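Local coordinates for TCP pilus virulence regulatory protein (PDB 4MLO), which activates transcription of virulence genes in Vibrio cholerae as an AraC-family regulator, with a cupin-like N-terminal domain, a DNA-binding helix-turn-helix part and a bound palmitoleic acid, at residues Trp117-Asn122 against Ser149-Lys154; Asp167-Glu172 against Glu207-Lys212; Glu172-Leu177 against Met200-Glu205; Ile239-Gln242 against Ser247-Tyr250. All coordinates share one frame; numbering follows the deposited sequence. Where two conformers were deposited one is given.

Contact 1. Residues Trp117-Asn122 against Ser149-Lys154; sequences WNCEHN and SGFFSK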
loop_
_atom_site.group_PDB
_atom_site.type_symbol
_atom_site.label_atom_id
_atom_site.label_comp_id
_atom_site.label_asym_id
_atom_site.label_seq_id
_atom_site.Cartn_x
_atom_site.Cartn_y
_atom_site.Cartn_z
ATOM N N TRP A 117 4.271 7.691 11.866
ATOM C CA TRP A 117 4.529 9.077 12.240
ATOM C C TRP A 117 3.426 9.560 13.173
ATOM O O TRP A 117 2.241 9.488 12.831
ATOM C CB TRP A 117 4.641 9.988 11.019
ATOM C CG TRP A 117 4.986 11.375 11.417
ATOM C CD1 TRP A 117 4.124 12.421 11.562
ATOM C CD2 TRP A 117 6.297 11.886 11.748
ATOM N NE1 TRP A 117 4.806 13.543 11.946
ATOM C CE2 TRP A 117 6.140 13.243 12.074
ATOM C CE3 TRP A 117 7.581 11.322 11.789
ATOM C CZ2 TRP A 117 7.213 14.050 12.450
ATOM C CZ3 TRP A 117 8.655 12.127 12.158
ATOM C CH2 TRP A 117 8.462 13.478 12.483
ATOM N N ASN A 118 3.815 10.039 14.350
ATOM C CA ASN A 118 2.871 10.627 15.299
ATOM C C ASN A 118 2.688 12.104 14.967
ATOM O O ASN A 118 3.625 12.903 15.111
ATOM C CB ASN A 118 3.368 10.418 16.722
ATOM C CG ASN A 118 3.274 8.968 17.160
ATOM O OD1 ASN A 118 2.203 8.359 17.112
ATOM N ND2 ASN A 118 4.396 8.409 17.598
ATOM N N CYS A 119 1.487 12.469 14.521
ATOM C CA CYS A 119 1.241 13.785 13.937
ATOM C C CYS A 119 1.030 14.880 14.973
ATOM O O CYS A 119 0.476 14.648 16.050
ATOM C CB CYS A 119 -0.009 13.771 13.069
ATOM S SG CYS A 119 0.257 13.118 11.465
ATOM N N GLU A 120 1.418 16.096 14.591
ATOM C CA GLU A 120 0.979 17.319 15.250
ATOM C C GLU A 120 -0.358 17.779 14.666
ATOM O O GLU A 120 -0.791 17.329 13.600
ATOM C CB GLU A 120 2.028 18.427 15.104
ATOM C CG GLU A 120 3.329 18.148 15.837
ATOM N N HIS A 121 -0.998 18.715 15.378
ATOM C CA HIS A 121 -2.346 19.161 15.035
ATOM C C HIS A 121 -2.465 19.514 13.557
ATOM O O HIS A 121 -3.344 19.005 12.852
ATOM C CB HIS A 121 -2.733 20.369 15.906
ATOM N N ASN A 122 -1.586 20.392 13.073
ATOM C CA ASN A 122 -1.727 20.910 11.717
ATOM C C ASN A 122 -1.645 19.787 10.678
ATOM O O ASN A 122 -2.401 19.786 9.698
ATOM C CB ASN A 122 -0.654 21.969 11.471
ATOM N N SER A 149 6.230 16.234 0.323
ATOM C CA SER A 149 7.674 16.044 0.327
ATOM C C SER A 149 8.253 16.274 1.722
ATOM O O SER A 149 9.113 15.511 2.175
ATOM C CB SER A 149 8.350 16.949 -0.717
ATOM O OG SER A 149 8.045 18.307 -0.504
ATOM N N GLY A 150 7.791 17.307 2.430
ATOM C CA GLY A 150 8.298 17.543 3.774
ATOM C C GLY A 150 7.885 16.450 4.747
ATOM O O GLY A 150 8.659 16.057 5.626
ATOM N N PHE A 151 6.664 15.936 4.595
ATOM C CA PHE A 151 6.177 14.861 5.463
ATOM C C PHE A 151 7.009 13.594 5.272
ATOM O O PHE A 151 7.510 13.006 6.238
ATOM C CB PHE A 151 4.700 14.590 5.167
ATOM C CG PHE A 151 4.007 13.757 6.223
ATOM C CD1 PHE A 151 3.334 14.361 7.261
ATOM C CD2 PHE A 151 4.060 12.386 6.189
ATOM C CE1 PHE A 151 2.711 13.592 8.233
ATOM C CE2 PHE A 151 3.451 11.630 7.159
ATOM C CZ PHE A 151 2.783 12.239 8.176
ATOM N N PHE A 152 7.178 13.168 4.024
ATOM C CA PHE A 152 7.993 11.995 3.747
ATOM C C PHE A 152 9.430 12.218 4.187
ATOM O O PHE A 152 10.072 11.304 4.712
ATOM C CB PHE A 152 7.949 11.656 2.256
ATOM C CG PHE A 152 6.576 11.296 1.734
ATOM C CD1 PHE A 152 5.619 10.735 2.558
ATOM C CD2 PHE A 152 6.253 11.506 0.400
ATOM C CE1 PHE A 152 4.368 10.406 2.078
ATOM C CE2 PHE A 152 4.982 11.167 -0.086
ATOM C CZ PHE A 152 4.058 10.612 0.750
ATOM N N SER A 153 9.962 13.427 3.972
ATOM C CA SER A 153 11.321 13.718 4.417
ATOM C C SER A 153 11.506 13.497 5.924
ATOM O O SER A 153 12.520 12.927 6.351
ATOM C CB SER A 153 11.712 15.144 4.036
ATOM O OG SER A 153 11.920 15.202 2.640
ATOM N N LYS A 154 10.594 14.006 6.754
ATOM C CA LYS A 154 10.810 13.847 8.193
ATOM C C LYS A 154 10.573 12.408 8.639
ATOM O O LYS A 154 11.258 11.936 9.555
ATOM C CB LYS A 154 9.965 14.838 8.994
ATOM C CG LYS A 154 8.466 14.791 8.810
ATOM C CD LYS A 154 7.849 16.036 9.448
ATOM C CE LYS A 154 6.332 16.012 9.384
ATOM N NZ LYS A 154 5.721 17.272 9.915
#

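Contact 2. Residues Asp167-Glu172 against Glu207-Lys212; sequences DLDAME and ESRGVK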
loop_
_atom_site.group_PDB
_atom_site.type_symbol
_atom_site.label_atom_id
_atom_site.label_comp_id
_atom_site.label_asym_id
_atom_site.label_seq_id
_atom_site.Cartn_x
_atom_site.Cartn_y
_atom_site.Cartn_z
ATOM N N ASP A 167 13.550 5.206 -8.848
ATOM C CA ASP A 167 12.830 4.762 -10.041
ATOM C C ASP A 167 13.416 3.491 -10.648
ATOM O O ASP A 167 12.701 2.757 -11.332
ATOM C CB ASP A 167 12.844 5.863 -11.108
ATOM C CG ASP A 167 12.015 7.060 -10.727
ATOM O OD1 ASP A 167 10.771 6.936 -10.692
ATOM O OD2 ASP A 167 12.613 8.133 -10.492
ATOM N N LEU A 168 14.694 3.218 -10.413
ATOM C CA LEU A 168 15.404 2.122 -11.055
ATOM C C LEU A 168 15.378 0.822 -10.258
ATOM O O LEU A 168 16.003 -0.147 -10.674
ATOM C CB LEU A 168 16.859 2.534 -11.305
ATOM N N ASP A 169 14.679 0.779 -9.126
ATOM C CA ASP A 169 14.694 -0.388 -8.257
ATOM C C ASP A 169 14.207 -1.624 -9.008
ATOM O O ASP A 169 13.239 -1.553 -9.775
ATOM C CB ASP A 169 13.774 -0.100 -7.072
ATOM C CG ASP A 169 13.738 -1.224 -6.077
ATOM O OD1 ASP A 169 14.614 -1.284 -5.202
ATOM O OD2 ASP A 169 12.815 -2.049 -6.184
ATOM N N ALA A 170 14.858 -2.766 -8.758
ATOM C CA ALA A 170 14.530 -3.998 -9.481
ATOM C C ALA A 170 13.139 -4.516 -9.139
ATOM O O ALA A 170 12.471 -5.109 -9.994
ATOM C CB ALA A 170 15.544 -5.091 -9.188
ATOM N N MET A 171 12.661 -4.291 -7.909
ATOM C CA MET A 171 11.315 -4.742 -7.600
ATOM C C MET A 171 10.287 -3.963 -8.390
ATOM O O MET A 171 9.276 -4.524 -8.838
ATOM C CB MET A 171 11.013 -4.622 -6.109
ATOM C CG MET A 171 9.642 -5.186 -5.724
ATOM S SD MET A 171 9.481 -6.992 -5.955
ATOM C CE MET A 171 7.768 -7.211 -5.447
ATOM N N GLU A 172 10.511 -2.661 -8.550
ATOM C CA GLU A 172 9.606 -1.860 -9.371
ATOM C C GLU A 172 9.643 -2.342 -10.820
ATOM O O GLU A 172 8.608 -2.396 -11.488
ATOM C CB GLU A 172 9.972 -0.379 -9.247
ATOM C CG GLU A 172 9.356 0.514 -10.306
ATOM C CD GLU A 172 7.864 0.670 -10.198
ATOM O OE1 GLU A 172 7.281 0.346 -9.136
ATOM O OE2 GLU A 172 7.272 1.134 -11.197
ATOM N N GLU A 207 13.017 -13.052 -2.348
ATOM C CA GLU A 207 13.523 -13.657 -1.116
ATOM C C GLU A 207 13.416 -12.705 0.057
ATOM O O GLU A 207 13.000 -13.109 1.152
ATOM C CB GLU A 207 14.975 -14.072 -1.304
ATOM C CG GLU A 207 15.148 -15.318 -2.146
ATOM C CD GLU A 207 16.610 -15.645 -2.454
ATOM O OE1 GLU A 207 17.500 -14.830 -2.117
ATOM O OE2 GLU A 207 16.832 -16.721 -3.051
ATOM N N SER A 208 13.778 -11.437 -0.147
ATOM C CA SER A 208 13.790 -10.453 0.931
ATOM C C SER A 208 12.381 -10.070 1.348
ATOM O O SER A 208 12.182 -9.575 2.459
ATOM C CB SER A 208 14.558 -9.203 0.493
ATOM O OG SER A 208 13.829 -8.465 -0.497
ATOM N N ARG A 209 11.405 -10.330 0.496
ATOM C CA ARG A 209 9.997 -10.073 0.775
ATOM C C ARG A 209 9.246 -11.337 1.191
ATOM O O ARG A 209 8.028 -11.285 1.412
ATOM C CB ARG A 209 9.356 -9.431 -0.446
ATOM C CG ARG A 209 9.855 -8.010 -0.698
ATOM C CD ARG A 209 9.318 -7.371 -1.957
ATOM N NE ARG A 209 9.735 -5.969 -2.088
ATOM C CZ ARG A 209 10.919 -5.578 -2.548
ATOM N NH1 ARG A 209 11.225 -4.289 -2.646
ATOM N NH2 ARG A 209 11.803 -6.487 -2.938
ATOM N N GLY A 210 9.938 -12.466 1.308
ATOM C CA GLY A 210 9.336 -13.664 1.864
ATOM C C GLY A 210 8.332 -14.369 0.980
ATOM O O GLY A 210 7.435 -15.041 1.496
ATOM N N VAL A 211 8.438 -14.238 -0.369
ATOM C CA VAL A 211 7.470 -14.854 -1.264
ATOM C C VAL A 211 8.196 -15.637 -2.337
ATOM O O VAL A 211 9.291 -15.257 -2.769
ATOM C CB VAL A 211 6.531 -13.850 -1.978
ATOM C CG1 VAL A 211 5.479 -13.341 -1.019
ATOM C CG2 VAL A 211 7.328 -12.709 -2.616
ATOM N N LYS A 212 7.564 -16.706 -2.772
ATOM C CA LYS A 212 7.970 -17.389 -3.989
ATOM C C LYS A 212 7.196 -16.793 -5.165
ATOM O O LYS A 212 6.261 -16.001 -4.990
ATOM C CB LYS A 212 7.733 -18.883 -3.857
ATOM C CG LYS A 212 8.689 -19.571 -2.870
ATOM C CD LYS A 212 8.273 -21.009 -2.630
HETATM O O HOH W 1 13.843 -3.447 -3.734
#

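Contact 3. Residues Glu172-Leu177 against Met200-Glu205; sequences EKISCL and MILKKE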
loop_
_atom_site.group_PDB
_atom_site.type_symbol
_atom_site.label_atom_id
_atom_site.label_comp_id
_atom_site.label_asym_id
_atom_site.label_seq_id
_atom_site.Cartn_x
_atom_site.Cartn_y
_atom_site.Cartn_z
ATOM N N GLU A 172 10.511 -2.661 -8.550
ATOM C CA GLU A 172 9.606 -1.860 -9.371
ATOM C C GLU A 172 9.643 -2.342 -10.820
ATOM O O GLU A 172 8.608 -2.396 -11.488
ATOM C CB GLU A 172 9.972 -0.379 -9.247
ATOM C CG GLU A 172 9.356 0.514 -10.306
ATOM C CD GLU A 172 7.864 0.670 -10.198
ATOM O OE1 GLU A 172 7.281 0.346 -9.136
ATOM O OE2 GLU A 172 7.272 1.134 -11.197
ATOM N N LYS A 173 10.823 -2.735 -11.318
ATOM C CA LYS A 173 10.882 -3.258 -12.678
ATOM C C LYS A 173 10.054 -4.536 -12.815
ATOM O O LYS A 173 9.320 -4.706 -13.793
ATOM C CB LYS A 173 12.330 -3.521 -13.088
ATOM C CG LYS A 173 13.142 -2.271 -13.363
ATOM C CD LYS A 173 14.537 -2.669 -13.844
ATOM C CE LYS A 173 15.478 -1.481 -13.880
ATOM N NZ LYS A 173 14.941 -0.389 -14.732
ATOM N N ILE A 174 10.186 -5.450 -11.859
ATOM C CA ILE A 174 9.416 -6.696 -11.897
ATOM C C ILE A 174 7.928 -6.404 -11.809
ATOM O O ILE A 174 7.133 -6.889 -12.614
ATOM C CB ILE A 174 9.855 -7.627 -10.759
ATOM C CG1 ILE A 174 11.332 -8.071 -10.919
ATOM C CG2 ILE A 174 8.886 -8.801 -10.612
ATOM C CD1 ILE A 174 11.849 -8.747 -9.669
ATOM N N SER A 175 7.522 -5.629 -10.795
ATOM C CA SER A 175 6.112 -5.332 -10.581
ATOM C C SER A 175 5.500 -4.604 -11.764
ATOM O O SER A 175 4.372 -4.895 -12.173
ATOM C CB SER A 175 5.956 -4.508 -9.305
ATOM O OG SER A 175 6.582 -5.173 -8.216
ATOM N N CYS A 176 6.223 -3.618 -12.320
ATOM C CA CYS A 176 5.719 -2.855 -13.455
ATOM C C CYS A 176 5.485 -3.756 -14.657
ATOM O O CYS A 176 4.494 -3.620 -15.389
ATOM C CB CYS A 176 6.720 -1.766 -13.800
ATOM S SG CYS A 176 6.176 -0.613 -15.013
ATOM N N LEU A 177 6.410 -4.665 -14.890
ATOM C CA LEU A 177 6.271 -5.610 -15.974
ATOM C C LEU A 177 5.026 -6.475 -15.794
ATOM O O LEU A 177 4.213 -6.605 -16.712
ATOM C CB LEU A 177 7.538 -6.459 -16.047
ATOM C CG LEU A 177 7.519 -7.627 -17.013
ATOM C CD1 LEU A 177 7.495 -7.090 -18.468
ATOM C CD2 LEU A 177 8.733 -8.532 -16.798
ATOM N N MET A 200 19.967 -14.959 -10.460
ATOM C CA MET A 200 20.806 -14.788 -9.271
ATOM C C MET A 200 20.655 -13.387 -8.680
ATOM O O MET A 200 20.662 -13.223 -7.460
ATOM C CB MET A 200 22.262 -15.071 -9.636
ATOM C CG MET A 200 23.258 -14.895 -8.501
ATOM S SD MET A 200 23.079 -16.169 -7.247
ATOM C CE MET A 200 23.701 -17.596 -8.156
ATOM N N ILE A 201 20.460 -12.375 -9.530
ATOM C CA ILE A 201 20.272 -10.989 -9.120
ATOM C C ILE A 201 18.826 -10.705 -8.758
ATOM O O ILE A 201 18.533 -10.108 -7.716
ATOM C CB ILE A 201 20.762 -10.065 -10.257
ATOM C CG1 ILE A 201 22.265 -10.195 -10.393
ATOM C CG2 ILE A 201 20.372 -8.614 -10.009
ATOM C CD1 ILE A 201 22.822 -9.475 -11.609
ATOM N N LEU A 202 17.888 -11.135 -9.599
ATOM C CA LEU A 202 16.495 -10.739 -9.394
ATOM C C LEU A 202 15.866 -11.447 -8.207
ATOM O O LEU A 202 14.913 -10.908 -7.622
ATOM C CB LEU A 202 15.648 -11.029 -10.628
ATOM C CG LEU A 202 15.974 -10.138 -11.825
ATOM C CD1 LEU A 202 15.062 -10.532 -12.939
ATOM C CD2 LEU A 202 15.826 -8.657 -11.482
ATOM N N LYS A 203 16.336 -12.656 -7.875
ATOM C CA LYS A 203 15.627 -13.476 -6.889
ATOM C C LYS A 203 15.652 -12.830 -5.524
ATOM O O LYS A 203 14.756 -13.097 -4.707
ATOM C CB LYS A 203 16.227 -14.874 -6.789
ATOM C CG LYS A 203 17.650 -14.944 -6.245
ATOM C CD LYS A 203 18.261 -16.363 -6.330
ATOM C CE LYS A 203 19.621 -16.452 -5.681
ATOM N NZ LYS A 203 20.262 -17.799 -5.926
ATOM N N LYS A 204 16.643 -11.974 -5.254
ATOM C CA LYS A 204 16.694 -11.368 -3.929
ATOM C C LYS A 204 15.482 -10.479 -3.686
ATOM O O LYS A 204 15.069 -10.288 -2.538
ATOM C CB LYS A 204 17.996 -10.589 -3.735
ATOM C CG LYS A 204 18.090 -9.249 -4.392
ATOM C CD LYS A 204 19.359 -8.530 -3.899
ATOM C CE LYS A 204 19.842 -7.510 -4.897
ATOM N NZ LYS A 204 20.301 -8.178 -6.154
ATOM N N GLU A 205 14.866 -9.955 -4.746
ATOM C CA GLU A 205 13.680 -9.117 -4.560
ATOM C C GLU A 205 12.542 -9.904 -3.951
ATOM O O GLU A 205 11.792 -9.386 -3.108
ATOM C CB GLU A 205 13.238 -8.523 -5.883
ATOM C CG GLU A 205 14.283 -7.633 -6.583
ATOM C CD GLU A 205 14.883 -6.580 -5.701
ATOM O OE1 GLU A 205 14.174 -6.080 -4.798
ATOM O OE2 GLU A 205 16.088 -6.252 -5.893
#

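Contact 4. Residues Ile239-Gln242 against Ser247-Tyr250; sequences IAYQ and SVSY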
loop_
_atom_site.group_PDB
_atom_site.type_symbol
_atom_site.label_atom_id
_atom_site.label_comp_id
_atom_site.label_asym_id
_atom_site.label_seq_id
_atom_site.Cartn_x
_atom_site.Cartn_y
_atom_site.Cartn_z
ATOM N N ILE A 239 -14.484 -10.012 -12.324
ATOM C CA ILE A 239 -13.322 -9.497 -11.609
ATOM C C ILE A 239 -12.227 -10.556 -11.586
ATOM O O ILE A 239 -11.048 -10.270 -11.816
ATOM C CB ILE A 239 -13.738 -9.064 -10.187
ATOM C CG1 ILE A 239 -14.646 -7.841 -10.251
ATOM C CG2 ILE A 239 -12.528 -8.777 -9.282
ATOM C CD1 ILE A 239 -15.463 -7.590 -8.964
ATOM N N ALA A 240 -12.605 -11.789 -11.275
ATOM C CA ALA A 240 -11.621 -12.870 -11.164
ATOM C C ALA A 240 -10.879 -13.040 -12.480
ATOM O O ALA A 240 -9.655 -13.171 -12.490
ATOM C CB ALA A 240 -12.303 -14.164 -10.795
ATOM N N TYR A 241 -11.602 -13.004 -13.596
ATOM C CA TYR A 241 -10.957 -13.273 -14.895
ATOM C C TYR A 241 -10.178 -12.059 -15.387
ATOM O O TYR A 241 -9.080 -12.204 -15.945
ATOM C CB TYR A 241 -12.022 -13.713 -15.919
ATOM C CG TYR A 241 -12.406 -15.192 -15.781
ATOM C CD1 TYR A 241 -13.546 -15.578 -15.092
ATOM C CD2 TYR A 241 -11.566 -16.200 -16.244
ATOM C CE1 TYR A 241 -13.866 -16.919 -14.928
ATOM C CE2 TYR A 241 -11.875 -17.540 -16.088
ATOM C CZ TYR A 241 -13.025 -17.908 -15.420
ATOM O OH TYR A 241 -13.344 -19.242 -15.246
ATOM N N GLN A 242 -10.698 -10.854 -15.155
ATOM C CA GLN A 242 -9.989 -9.643 -15.540
ATOM C C GLN A 242 -8.657 -9.536 -14.806
ATOM O O GLN A 242 -7.684 -8.994 -15.333
ATOM C CB GLN A 242 -10.881 -8.426 -15.266
ATOM C CG GLN A 242 -10.294 -7.096 -15.685
ATOM C CD GLN A 242 -10.682 -6.664 -17.084
ATOM O OE1 GLN A 242 -11.676 -7.140 -17.642
ATOM N NE2 GLN A 242 -9.905 -5.727 -17.654
ATOM N N SER A 247 -9.694 -19.143 -12.429
ATOM C CA SER A 247 -11.094 -19.435 -12.161
ATOM C C SER A 247 -11.523 -18.569 -10.983
ATOM O O SER A 247 -10.690 -17.984 -10.289
ATOM C CB SER A 247 -11.334 -20.895 -11.807
ATOM O OG SER A 247 -10.674 -21.176 -10.599
ATOM N N VAL A 248 -12.851 -18.502 -10.777
ATOM C CA VAL A 248 -13.429 -17.813 -9.622
ATOM C C VAL A 248 -13.009 -18.469 -8.322
ATOM O O VAL A 248 -12.718 -17.785 -7.327
ATOM C CB VAL A 248 -14.959 -17.768 -9.742
ATOM C CG1 VAL A 248 -15.578 -17.265 -8.430
ATOM C CG2 VAL A 248 -15.320 -16.874 -10.891
ATOM N N SER A 249 -12.947 -19.789 -8.301
ATOM C CA SER A 249 -12.580 -20.479 -7.072
ATOM C C SER A 249 -11.148 -20.158 -6.675
ATOM O O SER A 249 -10.847 -19.960 -5.500
ATOM C CB SER A 249 -12.779 -21.987 -7.239
ATOM O OG SER A 249 -14.156 -22.292 -7.356
ATOM N N TYR A 250 -10.251 -20.079 -7.648
ATOM C CA TYR A 250 -8.863 -19.744 -7.356
ATOM C C TYR A 250 -8.760 -18.331 -6.805
ATOM O O TYR A 250 -8.126 -18.094 -5.772
ATOM C CB TYR A 250 -8.046 -19.901 -8.640
ATOM C CG TYR A 250 -6.554 -19.950 -8.450
ATOM C CD1 TYR A 250 -5.838 -21.103 -8.742
ATOM C CD2 TYR A 250 -5.849 -18.849 -8.031
ATOM C CE1 TYR A 250 -4.460 -21.147 -8.571
ATOM C CE2 TYR A 250 -4.462 -18.899 -7.839
ATOM C CZ TYR A 250 -3.794 -20.034 -8.110
ATOM O OH TYR A 250 -2.440 -20.055 -7.914
HETATM O O HOH W 2 -14.876 -19.731 -12.832
#

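Contact 1. Residues Trp117-Asn122 against Ser149-Lys154
The indole of Trp117 carries the aliphatic chain of Lys154 over one face: Lys154 CG stands 4.1 Å from the centroid of the six-membered ring, a CH-pi contact set toward the rim, and Lys154 CD reaches Trp117 CZ2 at 3.7 Å. Phe151 meets the other end of the indole, its CZ 3.6 Å from Trp117 CD1; the five-membered ring and the Phe151 ring have planes at 67°, neither stacked nor edge-to-face. Cys119 SG borders both rings: it lies in the indole plane at the edge, and at the edge of Phe151, 4.1 Å from its CE1, a sulfur-aromatic contact. Trp117 CG is anti to the backbone N (chi1 -176°), which carries the indole out from strand 114-118 toward helix 141-159. Lys154 starts with CG between its backbone N and carbonyl carbon (chi1 58°) and then runs extended across the indole at about a right angle. Strand 114-118 is an outermost strand of the five-stranded sheet in the cupin-like domain, paired with strand 57-61. Helix 141-159 thus packs on this sheet edge through apolar and aromatic surfaces, while the lysine covers the indole with its methylenes and ends in a salt bridge from NZ to Asp123 of the preceding helix, 121-131.

Contact 2. Residues Asp167-Glu172 against Glu207-Lys212
Met171 lies against the guanidinium of Arg209, its CG 3.4 Å from Arg209 CZ and over the centre of the flat group. Met171 CB sits 3.5 Å from Arg209 NH1, and the thioether runs back along the arginine stem toward the Arg209 backbone, with Met171 CE 3.8 Å from Arg209 CD. The methionine bends at chi2 (66°) after leaving with CG anti to the backbone N, and this bend lays SD and CE alongside the stem. In the guanidinium plane, at its edge, a water accepts from Arg209 NH1 at 3.0 Å and donates to Asp169 OD1 at 2.7 Å, bridging the two side chains. The direct approach of Asp169 OD2 to Arg209 NH1 is 4.5 Å, well out of the guanidinium plane, so it amounts to attraction between charges alone. Asp169 is also the N-cap of helix 170-180: its OD2 takes weak bonds from Met171 N and Glu172 N, which hold the carboxylate loosely at the helix start. Farther out, Arg209 NH2 forms a salt bridge with Glu205, and Arg209 NE a weak bond with the carbonyl of Asn64. Behind the arginine, Gly210 closes helix 199-207 in a Schellman motif at positive phi. The carboxylates of Glu205 and, through water, Asp169 would be expected to balance the charge of a guanidinium whose face lies on an apolar chain.

Contact 3. Residues Glu172-Leu177 against Met200-Glu205
This is a small, buried apolar helix-helix contact between helix 170-180 and helix 199-207, made essentially by the tip of one isoleucine, Ile174. Its CD1 lies 4.0 Å from Glu205 CB and 4.1 Å from Glu205 CG, thus touching the aliphatic base of the glutamate. The same methyl, Ile174 CD1, stands 4.4 Å from Leu202 CD2, a looser touch, and 4.3 Å from the carbonyl oxygen Leu202 O. Ile174 keeps CG1 anti to its carbonyl carbon (chi1 -64°) with the chain extended to CD1, which carries the methyl toward the facing helix. Leu202 and Glu205 are three residues apart and present themselves on one face of helix 199-207, with the methyl set against both. Both helices belong to the all-helical C-terminal part, which in AraC-family activators carries two helix-turn-helix units and probably binds DNA; helix 188-195 also borders the contact, Leu195 touching Ile174 and Trp188 touching Leu202. Helix 199-207 is kinked here, as the N atoms of Lys204 and Glu205 lack bonds to the turn before; Glu205 N instead bonds Leu202 O at 3.0 Å. Lys204 NZ folds back onto Ile201 O, also at 3.0 Å. Glu205 bends at chi2 (-50°), and its carboxylate forms a salt bridge with Arg209 through OE1, with CB and CG turned to the isoleucine.

Contact 4. Residues Ile239-Gln242 against Ser247-Tyr250
Tyr241 brings the hydroxyl end of its phenol against Ser247, with OH 3.8 Å from Ser247 CA and ring carbon CE1 4.3 Å from Val248 CG2; both meet the ring obliquely. Its CG is anti to the carbonyl carbon (chi1 -81°), which sends the ring out across from helix 236-242, its hydroxyl end toward Ser247. Closer to the backbone, Ala240 CB fits against Val248: it lies 4.0 Å from Val248 CA and 4.1 Å from Val248 CG2. The small methyl lets the backbones come close, the alpha carbons of Ala240 and Val248 being 5.5 Å apart. A water joins the outer layer, 2.9 Å from Tyr241 OH, and it accepts from Val248 N at 3.1 Å, so this first-turn amide has a partner although no earlier helical turn supplies one. Ser247 is the N-cap of helix 248-259: its OG accepts from Tyr250 N at 3.2 Å, with an N-H...O angle of 161°, while its CB points away from helix 236-242. Deeper in, Phe251 of the second helix packs on Ile239 and Ala240, and Tyr250 OH bonds Asn218 of helix 213-230. Two helices joined by a short turn, with a small residue of the first pressed against the start of the second, form a helix-turn-helix, the second of the two expected in an AraC-family domain, with helix 248-259 probably the recognition helix.

From the N terminus, contact 1 comes first, closing a loop of 26 residues, mostly helical, within the cupin-like domain and tying the edge strand 114-118 to helix 141-159. Contact 2 then opens at the start of helix 170-180, in the loop leading into it, and closes in the turn after helix 199-207. Contact 3 lies within that span and joins helix 170-180 to helix 199-207 itself. The pair share Glu172 and touch directly, their centres about 5 Å apart. Contact 4 follows in series, bridging the short turn of the helix-turn-helix. Its centre lies about 40 Å from that of contact 1, on opposite sides of the chain's centre, and about 25 Å from those of contacts 2 and 3.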